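Local atomic coordinates of T cell receptor gamma chain (Monodelphis domestica, PDB entry 7L15), a protein that pairs with a T cell receptor mu chain to form the marsupial gamma mu T cell receptor, which probably recognises antigen at the cell surface. Residues Trp37-Glu42 against Val89-Val94; Arg112-Glu117 against Phe152-Val157. All coordinates share one frame; numbering follows the deposited sequence.

Contact 1. Residues Trp37-Glu42 against Val89-Val94; sequences WYRSQE and VSDSGV
The carbonyl of S90, in the 3-10 turn 89-91, takes a hydrogen bond from the side-chain amide of Q41, with Q41 NE2 2.8 Å from S90 O. Next along the turn, the D91 carboxylate is held chiefly through OD2, by K69 and the backbone N of Q88; R39 adds a long salt bridge, bringing NH1 to 4.0 Å from D91 OD1. The carboxylate lies at the edge of the guanidinium, the two planes only 14° apart. S92 offers its carbonyl to Q41, whose NE2 lies 2.9 Å from S92 O. One amide nitrogen thus grips the chain on both sides of D91, reaching there because the Q41 chain runs extended beyond CG (chi2 173°). At G93 the strand begins, and the lack of a side chain lets S40 O come to 3.4 Å from G93 CA. V94 then forms an antiparallel hydrogen-bonded pair with S40, S40 N lying 2.7 Å from V94 O and V94 N 2.9 Å from S40 O. R39 CA adds a CH···O contact to V94 O. This pairing of strands C (34-40) and F (93-101), entered through a tyrosine corner in which Y95 OH bonds D91 O, is typical of immunoglobulin V domains, as is the K69–D91 salt bridge.

Contact 2. Residues Arg112-Glu117 against Phe152-Val157; sequences RLIVTE and FFPNVV
I114 meets P154 and V156 where the last strand of the V domain, 104-116, faces the loop of the C1-set immunoglobulin domain between strands 142-152 and 158-163. It is a small surface contact between the two domains, made by apolar packing. The isoleucine carries most of it. Its CG1 branch stands beside the backbone N, anti to the carbonyl carbon (chi1 -56°), and a nearly extended chi2 of 168° sends CD1 out to the loop. There CD1 crosses the proline obliquely, 3.8 Å from P154 CB, and also approaches V156, with I114 CD1 and V156 CG2 4.2 Å apart; the isoleucine and valine side chains lie alongside one another, pointing opposite ways.

P154 follows a cis peptide bond. Its CB also lies over one face of the F153 ring, 4.1 Å above the plane and toward the rim, so this single carbon touches both the loop's own phenylalanine and the isoleucine of the other domain. Around the same patch, S12 and T14 touch P154, and I11 touches V156, bringing the neighbouring strand 12-16 and the residue before it into the domain junction.

R112 joins through the aliphatic part of its chain. Extended as far as CD, it bends at chi3 (-78°), turning the guanidinium aside, and the methylene is what crosses the valine: R112 CD sits 3.8 Å from V156 CG2.

Contacts 1 and 2 lie in series along the chain, their centres 13 Å apart, and meet through neighbouring strands 93-101 and 104-116 of one V-domain sheet. G93 O lies 2.9 Å from L113 N, a probable hydrogen bond, and S92 OG, 3.0 Å from V115 N, probably makes a second. V94 CG2 also packs on R112 NH2, 3.5 Å away. Contact 1 joins strands within the V domain, whereas contact 2 packs strand 104-116 of the same sheet against a constant-domain loop. Beside contact 1, Y38 and S40 pack on the T cell receptor mu chain, F120 and W53 of that chain respectively; no residue of contact 2 touches it.

Contact 1. Residues Trp37-Glu42 against Val89-Val94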
# COMPACT_ATOMS: atom_id res chain seq x y z
N TRP B 37 11.95 -12.79 9.07
CA TRP B 37 10.58 -12.94 8.58
C TRP B 37 9.61 -12.43 9.63
O TRP B 37 9.49 -13.03 10.70
CB TRP B 37 10.27 -14.40 8.22
CG TRP B 37 10.82 -14.80 6.89
CD1 TRP B 37 11.99 -15.46 6.66
CD2 TRP B 37 10.25 -14.54 5.61
NE1 TRP B 37 12.17 -15.65 5.31
CE2 TRP B 37 11.11 -15.09 4.64
CE3 TRP B 37 9.08 -13.92 5.18
CZ2 TRP B 37 10.85 -15.03 3.28
CZ3 TRP B 37 8.82 -13.85 3.82
CH2 TRP B 37 9.70 -14.40 2.89
N TYR B 38 8.93 -11.33 9.32
CA TYR B 38 7.94 -10.71 10.18
C TYR B 38 6.54 -10.97 9.64
O TYR B 38 6.35 -11.19 8.44
CB TYR B 38 8.17 -9.18 10.29
CG TYR B 38 9.39 -8.78 11.13
CD1 TYR B 38 10.67 -8.85 10.62
CD2 TYR B 38 9.23 -8.31 12.42
CE1 TYR B 38 11.78 -8.49 11.38
CE2 TYR B 38 10.32 -7.94 13.19
CZ TYR B 38 11.59 -8.03 12.67
OH TYR B 38 12.67 -7.65 13.44
N ARG B 39 5.56 -10.96 10.54
CA ARG B 39 4.17 -11.12 10.17
C ARG B 39 3.36 -9.96 10.73
O ARG B 39 3.56 -9.54 11.87
CB ARG B 39 3.58 -12.44 10.67
CG ARG B 39 2.07 -12.56 10.39
CD ARG B 39 1.54 -13.95 10.70
NE ARG B 39 1.71 -14.27 12.11
CZ ARG B 39 1.47 -15.46 12.64
NH1 ARG B 39 1.06 -16.47 11.88
NH2 ARG B 39 1.64 -15.63 13.94
N SER B 40 2.42 -9.49 9.93
CA SER B 40 1.52 -8.42 10.30
C SER B 40 0.08 -8.90 10.16
O SER B 40 -0.31 -9.38 9.10
CB SER B 40 1.78 -7.21 9.42
OG SER B 40 0.74 -6.29 9.56
N GLN B 41 -0.71 -8.73 11.23
CA GLN B 41 -2.13 -9.05 11.19
C GLN B 41 -2.91 -7.88 11.75
O GLN B 41 -2.47 -7.22 12.69
CB GLN B 41 -2.47 -10.36 11.98
CG GLN B 41 -1.76 -11.64 11.48
CD GLN B 41 -1.99 -12.86 12.37
OE1 GLN B 41 -1.93 -12.79 13.61
NE2 GLN B 41 -2.27 -13.99 11.74
N GLU B 42 -4.08 -7.63 11.15
CA GLU B 42 -4.95 -6.53 11.53
C GLU B 42 -5.16 -6.47 13.04
O GLU B 42 -5.55 -7.46 13.66
CB GLU B 42 -6.30 -6.69 10.83
CG GLU B 42 -7.20 -5.49 10.91
CD GLU B 42 -6.64 -4.30 10.17
OE1 GLU B 42 -5.91 -4.50 9.17
OE2 GLU B 42 -6.92 -3.15 10.59
N VAL B 89 -6.88 -20.60 9.27
CA VAL B 89 -7.36 -19.25 8.96
C VAL B 89 -6.59 -18.24 9.79
O VAL B 89 -6.23 -17.16 9.30
CB VAL B 89 -8.88 -19.14 9.17
CG1 VAL B 89 -9.62 -20.03 8.19
CG2 VAL B 89 -9.25 -19.52 10.62
N SER B 90 -6.24 -18.60 11.02
CA SER B 90 -5.53 -17.70 11.91
C SER B 90 -4.12 -17.36 11.43
O SER B 90 -3.46 -16.52 12.05
CB SER B 90 -5.48 -18.32 13.30
OG SER B 90 -4.75 -19.54 13.26
N ASP B 91 -3.64 -18.01 10.36
CA ASP B 91 -2.34 -17.68 9.78
C ASP B 91 -2.40 -16.55 8.75
O ASP B 91 -1.33 -16.07 8.36
CB ASP B 91 -1.73 -18.91 9.11
CG ASP B 91 -1.49 -20.03 10.08
OD1 ASP B 91 -1.10 -19.73 11.22
OD2 ASP B 91 -1.71 -21.20 9.71
N SER B 92 -3.59 -16.16 8.28
CA SER B 92 -3.69 -15.09 7.30
C SER B 92 -3.03 -13.82 7.81
O SER B 92 -3.15 -13.47 8.99
CB SER B 92 -5.16 -14.81 6.96
OG SER B 92 -5.81 -16.00 6.58
N GLY B 93 -2.37 -13.11 6.91
CA GLY B 93 -1.78 -11.82 7.22
C GLY B 93 -0.71 -11.51 6.19
O GLY B 93 -0.54 -12.24 5.22
N VAL B 94 0.01 -10.41 6.42
CA VAL B 94 1.08 -10.00 5.52
C VAL B 94 2.42 -10.41 6.11
O VAL B 94 2.74 -10.08 7.27
CB VAL B 94 1.03 -8.49 5.24
CG1 VAL B 94 2.05 -8.12 4.15
CG2 VAL B 94 -0.37 -8.10 4.81

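Contact 2. Residues Arg112-Glu117 against Phe152-Val157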
# COMPACT_ATOMS: atom_id res chain seq x y z
N ARG B 112 0.85 -11.35 0.90
CA ARG B 112 -0.32 -11.60 1.73
C ARG B 112 -0.72 -13.06 1.64
O ARG B 112 -1.06 -13.57 0.56
CB ARG B 112 -1.49 -10.69 1.36
CG ARG B 112 -2.74 -10.97 2.23
CD ARG B 112 -3.91 -10.02 1.94
NE ARG B 112 -3.72 -8.72 2.57
CZ ARG B 112 -3.96 -8.46 3.86
NH1 ARG B 112 -4.40 -9.43 4.66
NH2 ARG B 112 -3.76 -7.24 4.34
N LEU B 113 -0.69 -13.74 2.78
CA LEU B 113 -1.16 -15.10 2.89
C LEU B 113 -2.65 -15.06 3.25
O LEU B 113 -3.04 -14.44 4.24
CB LEU B 113 -0.35 -15.85 3.95
CG LEU B 113 -0.73 -17.30 4.20
CD1 LEU B 113 -0.52 -18.08 2.91
CD2 LEU B 113 0.11 -17.87 5.34
N ILE B 114 -3.47 -15.71 2.44
CA ILE B 114 -4.90 -15.76 2.68
C ILE B 114 -5.28 -17.21 2.85
O ILE B 114 -5.15 -18.01 1.92
CB ILE B 114 -5.70 -15.12 1.54
CG1 ILE B 114 -5.24 -13.68 1.31
CG2 ILE B 114 -7.21 -15.23 1.82
CD1 ILE B 114 -5.77 -13.08 0.03
N VAL B 115 -5.75 -17.57 4.04
CA VAL B 115 -6.22 -18.91 4.32
C VAL B 115 -7.72 -18.82 4.54
O VAL B 115 -8.19 -18.04 5.39
CB VAL B 115 -5.51 -19.53 5.53
CG1 VAL B 115 -5.80 -21.05 5.61
CG2 VAL B 115 -4.02 -19.27 5.42
N THR B 116 -8.48 -19.59 3.78
CA THR B 116 -9.93 -19.58 3.89
C THR B 116 -10.46 -21.00 3.95
O THR B 116 -9.85 -21.94 3.43
CB THR B 116 -10.58 -18.81 2.73
OG1 THR B 116 -12.00 -18.89 2.86
CG2 THR B 116 -10.17 -19.40 1.42
N GLU B 117 -11.58 -21.15 4.63
CA GLU B 117 -12.25 -22.44 4.69
C GLU B 117 -13.29 -22.61 3.60
O GLU B 117 -13.91 -23.68 3.52
CB GLU B 117 -12.87 -22.66 6.07
CG GLU B 117 -12.09 -23.65 6.94
CD GLU B 117 -12.11 -23.30 8.42
OE1 GLU B 117 -13.15 -22.81 8.91
OE2 GLU B 117 -11.08 -23.52 9.10
N PHE B 152 -11.42 -9.98 -10.60
CA PHE B 152 -10.30 -10.79 -10.13
C PHE B 152 -10.57 -11.33 -8.73
O PHE B 152 -11.46 -10.87 -8.01
CB PHE B 152 -8.95 -10.04 -10.20
CG PHE B 152 -8.91 -8.70 -9.48
CD1 PHE B 152 -8.66 -8.62 -8.13
CD2 PHE B 152 -9.06 -7.52 -10.19
CE1 PHE B 152 -8.60 -7.38 -7.47
CE2 PHE B 152 -8.99 -6.27 -9.56
CZ PHE B 152 -8.77 -6.20 -8.20
N PHE B 153 -9.81 -12.38 -8.37
CA PHE B 153 -9.83 -12.98 -7.06
C PHE B 153 -8.47 -13.63 -6.86
O PHE B 153 -8.01 -14.35 -7.75
CB PHE B 153 -10.93 -14.03 -6.90
CG PHE B 153 -11.01 -14.59 -5.51
CD1 PHE B 153 -10.16 -15.61 -5.11
CD2 PHE B 153 -11.91 -14.07 -4.60
CE1 PHE B 153 -10.22 -16.09 -3.82
CE2 PHE B 153 -11.98 -14.56 -3.32
CZ PHE B 153 -11.14 -15.56 -2.93
N PRO B 154 -7.81 -13.41 -5.71
CA PRO B 154 -8.27 -12.68 -4.52
C PRO B 154 -8.26 -11.15 -4.68
O PRO B 154 -7.88 -10.66 -5.74
CB PRO B 154 -7.26 -13.10 -3.45
CG PRO B 154 -5.99 -13.27 -4.23
CD PRO B 154 -6.39 -13.82 -5.59
N ASN B 155 -8.69 -10.43 -3.63
CA ASN B 155 -8.77 -8.96 -3.62
C ASN B 155 -7.43 -8.28 -3.37
O ASN B 155 -7.34 -7.34 -2.59
CB ASN B 155 -9.79 -8.53 -2.57
CG ASN B 155 -9.41 -8.94 -1.15
OD1 ASN B 155 -8.65 -9.88 -0.95
ND2 ASN B 155 -9.94 -8.23 -0.15
N VAL B 156 -6.37 -8.75 -4.02
CA VAL B 156 -5.03 -8.19 -3.88
C VAL B 156 -4.49 -7.96 -5.28
O VAL B 156 -4.52 -8.86 -6.12
CB VAL B 156 -4.09 -9.12 -3.08
CG1 VAL B 156 -2.73 -8.49 -2.94
CG2 VAL B 156 -4.66 -9.46 -1.72
N VAL B 157 -3.99 -6.75 -5.54
CA VAL B 157 -3.48 -6.42 -6.86
C VAL B 157 -2.55 -5.22 -6.71
O VAL B 157 -2.69 -4.43 -5.77
CB VAL B 157 -4.64 -6.15 -7.85
CG1 VAL B 157 -5.32 -4.82 -7.51
CG2 VAL B 157 -4.16 -6.17 -9.32